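Phenolic acid decarboxylase (Sedimentibacter hydroxybenzoicus, PDB 7AE5) catalyses the reversible, non-oxidative decarboxylation of 4-hydroxybenzoate and 3,4-dihydroxybenzoate under anaerobic conditions, as a UbiD-family enzyme that uses prenylated FMN and manganese. Local coordinates at residues C[133-145]-C[272-284]. Residues are numbered along the deposited sequence; the frame is centred on the assembly and turned at random.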
loop_
_atom_site.group_PDB
_atom_site.type_symbol
_atom_site.label_atom_id
_atom_site.label_comp_id
_atom_site.label_asym_id
_atom_site.label_seq_id
_atom_site.Cartn_x
_atom_site.Cartn_y
_atom_site.Cartn_z
ATOM N N ARG C 133 20.742 39.072 22.268
ATOM C CA ARG C 133 20.722 37.963 21.323
ATOM C C ARG C 133 19.698 36.928 21.776
ATOM O O ARG C 133 19.795 36.394 22.887
ATOM C CB ARG C 133 22.103 37.326 21.184
ATOM C CG ARG C 133 22.248 36.520 19.903
ATOM C CD ARG C 133 23.558 35.756 19.837
ATOM N NE ARG C 133 24.721 36.635 19.806
ATOM C CZ ARG C 133 25.125 37.304 18.734
ATOM N NH1 ARG C 133 24.455 37.254 17.594
ATOM N NH2 ARG C 133 26.229 38.040 18.808
ATOM N N ILE C 134 18.727 36.642 20.909
ATOM C CA ILE C 134 17.627 35.754 21.277
ATOM C C ILE C 134 18.088 34.301 21.284
ATOM O O ILE C 134 17.842 33.561 22.241
ATOM C CB ILE C 134 16.432 35.965 20.332
ATOM C CG1 ILE C 134 16.094 37.454 20.236
ATOM C CG2 ILE C 134 15.230 35.163 20.806
ATOM C CD1 ILE C 134 14.944 37.759 19.312
ATOM N N ASN C 135 18.749 33.866 20.219
ATOM C CA ASN C 135 19.270 32.511 20.157
ATOM C C ASN C 135 20.764 32.543 19.871
ATOM O O ASN C 135 21.303 33.536 19.376
ATOM C CB ASN C 135 18.529 31.674 19.109
ATOM C CG ASN C 135 17.287 31.010 19.674
ATOM O OD1 ASN C 135 17.353 30.292 20.673
ATOM N ND2 ASN C 135 16.145 31.253 19.041
ATOM N N GLU C 136 21.425 31.428 20.190
ATOM C CA GLU C 136 22.885 31.401 20.226
ATOM C C GLU C 136 23.495 31.729 18.868
ATOM O O GLU C 136 24.494 32.455 18.790
ATOM C CB GLU C 136 23.367 30.034 20.710
ATOM C CG GLU C 136 23.986 30.044 22.097
ATOM C CD GLU C 136 24.858 28.829 22.352
ATOM O OE1 GLU C 136 25.860 28.652 21.628
ATOM O OE2 GLU C 136 24.540 28.050 23.277
ATOM N N GLN C 137 22.916 31.206 17.787
ATOM C CA GLN C 137 23.508 31.316 16.460
ATOM C C GLN C 137 22.863 32.401 15.609
ATOM O O GLN C 137 23.058 32.420 14.389
ATOM C CB GLN C 137 23.441 29.971 15.739
ATOM C CG GLN C 137 24.170 28.858 16.468
ATOM C CD GLN C 137 25.671 29.076 16.505
ATOM O OE1 GLN C 137 26.294 29.358 15.483
ATOM N NE2 GLN C 137 26.257 28.951 17.689
ATOM N N ASP C 138 22.107 33.305 16.221
ATOM C CA ASP C 138 21.564 34.430 15.478
ATOM C C ASP C 138 22.689 35.331 14.980
ATOM O O ASP C 138 23.707 35.519 15.652
ATOM C CB ASP C 138 20.598 35.230 16.347
ATOM C CG ASP C 138 19.316 34.477 16.634
ATOM O OD1 ASP C 138 19.106 33.399 16.037
ATOM O OD2 ASP C 138 18.513 34.967 17.454
ATOM N N GLY C 139 22.495 35.886 13.781
ATOM C CA GLY C 139 23.471 36.786 13.187
ATOM C C GLY C 139 23.696 38.065 13.968
ATOM O O GLY C 139 24.774 38.660 13.864
ATOM N N GLY C 140 22.712 38.501 14.737
ATOM C CA GLY C 140 22.850 39.691 15.544
ATOM C C GLY C 140 21.757 39.765 16.586
ATOM O O GLY C 140 21.093 38.773 16.887
ATOM N N PHE C 141 21.576 40.962 17.142
ATOM C CA PHE C 141 20.499 41.220 18.089
ATOM C C PHE C 141 19.237 41.567 17.310
ATOM O O PHE C 141 19.280 42.383 16.385
ATOM C CB PHE C 141 20.873 42.355 19.045
ATOM C CG PHE C 141 22.223 42.189 19.691
ATOM C CD1 PHE C 141 22.714 40.929 20.003
ATOM C CD2 PHE C 141 23.004 43.295 19.983
ATOM C CE1 PHE C 141 23.958 40.780 20.593
ATOM C CE2 PHE C 141 24.247 43.152 20.574
ATOM C CZ PHE C 141 24.724 41.894 20.880
ATOM N N TYR C 142 18.120 40.945 17.678
ATOM C CA TYR C 142 16.911 40.986 16.870
ATOM C C TYR C 142 15.761 41.640 17.619
ATOM O O TYR C 142 15.567 41.405 18.815
ATOM C CB TYR C 142 16.495 39.579 16.446
ATOM C CG TYR C 142 17.005 39.162 15.087
ATOM C CD1 TYR C 142 18.307 38.709 14.920
ATOM C CD2 TYR C 142 16.180 39.209 13.972
ATOM C CE1 TYR C 142 18.775 38.319 13.678
ATOM C CE2 TYR C 142 16.638 38.823 12.729
ATOM C CZ TYR C 142 17.933 38.378 12.588
ATOM O OH TYR C 142 18.383 37.995 11.349
ATOM N N ILE C 143 15.003 42.462 16.898
ATOM C CA ILE C 143 13.684 42.907 17.331
ATOM C C ILE C 143 12.680 41.933 16.726
ATOM O O ILE C 143 12.459 41.930 15.513
ATOM C CB ILE C 143 13.405 44.350 16.893
ATOM C CG1 ILE C 143 14.482 45.291 17.431
ATOM C CG2 ILE C 143 12.030 44.794 17.356
ATOM C CD1 ILE C 143 14.481 46.648 16.771
ATOM N N SER C 144 12.074 41.099 17.568
ATOM C CA SER C 144 11.336 39.933 17.102
ATOM C C SER C 144 9.825 40.047 17.253
ATOM O O SER C 144 9.115 39.095 16.911
ATOM C CB SER C 144 11.827 38.683 17.839
ATOM O OG SER C 144 11.283 38.624 19.145
ATOM N N LYS C 145 9.307 41.173 17.746
ATOM C CA LYS C 145 7.869 41.285 17.966
ATOM C C LYS C 145 7.336 42.641 17.516
ATOM O O LYS C 145 6.386 43.166 18.105
ATOM C CB LYS C 145 7.523 41.048 19.437
ATOM C CG LYS C 145 6.128 40.498 19.669
ATOM C CD LYS C 145 5.789 40.500 21.143
ATOM C CE LYS C 145 4.430 39.885 21.397
ATOM N NZ LYS C 145 4.169 39.769 22.858
ATOM N N VAL C 272 23.950 40.854 4.428
ATOM C CA VAL C 272 23.752 39.561 5.075
ATOM C C VAL C 272 22.838 39.701 6.284
ATOM O O VAL C 272 23.211 40.308 7.293
ATOM C CB VAL C 272 25.100 38.939 5.481
ATOM C CG1 VAL C 272 24.905 37.502 5.927
ATOM C CG2 VAL C 272 26.080 39.011 4.324
ATOM N N GLU C 273 21.638 39.138 6.187
ATOM C CA GLU C 273 20.696 39.071 7.295
ATOM C C GLU C 273 20.541 37.622 7.735
ATOM O O GLU C 273 20.464 36.715 6.901
ATOM C CB GLU C 273 19.334 39.649 6.901
ATOM C CG GLU C 273 18.357 39.808 8.057
ATOM C CD GLU C 273 17.481 38.582 8.266
ATOM O OE1 GLU C 273 17.516 37.665 7.418
ATOM O OE2 GLU C 273 16.757 38.538 9.284
ATOM N N GLY C 274 20.495 37.407 9.045
ATOM C CA GLY C 274 20.380 36.075 9.583
ATOM C C GLY C 274 21.711 35.527 10.055
ATOM O O GLY C 274 22.750 36.187 9.953
ATOM N N PRO C 275 21.708 34.292 10.585
ATOM C CA PRO C 275 20.517 33.446 10.705
ATOM C C PRO C 275 19.613 33.856 11.862
ATOM O O PRO C 275 19.999 34.667 12.702
ATOM C CB PRO C 275 21.094 32.041 10.943
ATOM C CG PRO C 275 22.589 32.201 11.048
ATOM C CD PRO C 275 22.890 33.656 11.185
ATOM N N PHE C 276 18.406 33.302 11.884
ATOM C CA PHE C 276 17.455 33.580 12.948
ATOM C C PHE C 276 16.482 32.417 13.027
ATOM O O PHE C 276 16.305 31.666 12.065
ATOM C CB PHE C 276 16.708 34.900 12.715
ATOM C CG PHE C 276 15.891 35.352 13.895
ATOM C CD1 PHE C 276 16.505 35.834 15.038
ATOM C CD2 PHE C 276 14.505 35.294 13.861
ATOM C CE1 PHE C 276 15.757 36.245 16.124
ATOM C CE2 PHE C 276 13.750 35.706 14.943
ATOM C CZ PHE C 276 14.377 36.183 16.076
ATOM N N GLY C 277 15.856 32.278 14.192
ATOM C CA GLY C 277 14.880 31.232 14.375
ATOM C C GLY C 277 13.636 31.445 13.535
ATOM O O GLY C 277 13.296 32.560 13.136
ATOM N N GLU C 278 12.961 30.338 13.246
ATOM C CA GLU C 278 11.674 30.349 12.571
ATOM C C GLU C 278 10.734 29.408 13.311
ATOM O O GLU C 278 11.170 28.542 14.074
ATOM C CB GLU C 278 11.801 29.943 11.092
ATOM C CG GLU C 278 13.028 30.530 10.398
ATOM C CD GLU C 278 12.875 30.617 8.890
ATOM O OE1 GLU C 278 12.172 31.536 8.418
ATOM O OE2 GLU C 278 13.462 29.772 8.179
ATOM N N PHE C 279 9.432 29.582 13.075
ATOM C CA PHE C 279 8.425 28.874 13.864
ATOM C C PHE C 279 8.495 27.346 13.764
ATOM O O PHE C 279 8.005 26.672 14.678
ATOM C CB PHE C 279 7.014 29.370 13.507
ATOM C CG PHE C 279 6.561 29.023 12.116
ATOM C CD1 PHE C 279 5.900 27.831 11.865
ATOM C CD2 PHE C 279 6.767 29.903 11.066
ATOM C CE1 PHE C 279 5.479 27.512 10.588
ATOM C CE2 PHE C 279 6.343 29.591 9.785
ATOM C CZ PHE C 279 5.699 28.393 9.546
ATOM N N PRO C 280 9.084 26.733 12.704
ATOM C CA PRO C 280 9.288 25.276 12.761
ATOM C C PRO C 280 10.370 24.849 13.741
ATOM O O PRO C 280 10.700 23.662 13.820
ATOM C CB PRO C 280 9.668 24.915 11.320
ATOM C CG PRO C 280 9.075 25.985 10.506
ATOM C CD PRO C 280 9.264 27.221 11.323
ATOM N N GLY C 281 10.935 25.797 14.486
ATOM C CA GLY C 281 11.876 25.458 15.534
ATOM C C GLY C 281 13.309 25.296 15.092
ATOM O O GLY C 281 14.090 24.645 15.793
ATOM N N SER C 282 13.689 25.875 13.957
ATOM C CA SER C 282 15.045 25.757 13.448
ATOM C C SER C 282 15.511 27.116 12.943
ATOM O O SER C 282 14.724 28.055 12.794
ATOM C CB SER C 282 15.134 24.705 12.338
ATOM O OG SER C 282 14.397 25.115 11.199
ATOM N N TYR C 283 16.812 27.212 12.682
ATOM C CA TYR C 283 17.399 28.449 12.189
ATOM C C TYR C 283 17.139 28.616 10.699
ATOM O O TYR C 283 17.245 27.661 9.922
ATOM C CB TYR C 283 18.906 28.467 12.439
ATOM C CG TYR C 283 19.314 28.734 13.868
ATOM C CD1 TYR C 283 19.298 30.025 14.386
ATOM C CD2 TYR C 283 19.738 27.700 14.692
ATOM C CE1 TYR C 283 19.679 30.276 15.690
ATOM C CE2 TYR C 283 20.121 27.940 15.996
ATOM C CZ TYR C 283 20.089 29.230 16.490
ATOM O OH TYR C 283 20.471 29.469 17.788
ATOM N N SER C 284 16.807 29.841 10.302
ATOM C CA SER C 284 16.797 30.185 8.891
ATOM C C SER C 284 18.225 30.215 8.353
ATOM O O SER C 284 19.206 30.075 9.090
ATOM C CB SER C 284 16.132 31.543 8.670
ATOM O OG SER C 284 17.080 32.592 8.773
HETATM O O HOH W 1 16.571 33.152 16.631
#
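The rings of Y142 and F276 form an offset stack, centroids 4.0 Å apart and planes 22° from parallel, at the tight heart of the contact between 133-145 and 272-284. F276 CD1 lies over the middle of the Y142 ring. The F276 ring is held between that face and a water over its other face, placed there by a chi1 of -170° that turns CG away from the backbone N, while I134 CD1 meets its edge 3.6 Å from CE1. At the far end of the tyrosine, Y142 OH donates to E273 OE2 (2.7 Å), reaching it from well above the carboxylate plane. The same oxygen is salt-bridged to R168, predicted to bind prenylated FMN, so E273 is probably second-shell and Y142 one step further out. A leucine in place of Y142, lacking ring and hydroxyl, would probably leave F276 without its stacking partner and E273 OE2 held by R168 with one bond fewer. Backbone pairing continues the contact: G139 N donates to P275 O (3.0 Å), which follows the cis peptide between G274 and P275. The water accepts from G277 N and from N135 ND2, which also binds L310 O, and donates to D138 OD1. That oxygen meets the Y283 ring edge, carboxylate and ring planes 82° apart; D138 OD2 accepts from N135 N (3.0 Å). Q137 CB sits over one face of Y283, whose OH accepts from Q137 N (3.0 Å, 167°), within the type I turn 135-138. On the turn's exposed, looser side, E136 CB only grazes Y283 OH. Q137's amide binds V42 and M44 of the ShdD chain. In the Rift-related domain, strand 142-143 pairs with 169-173 and 271-273 with 287-299; hairpin 277-283, carrying the predicted proton donor E278, extends to a second copy of this subunit.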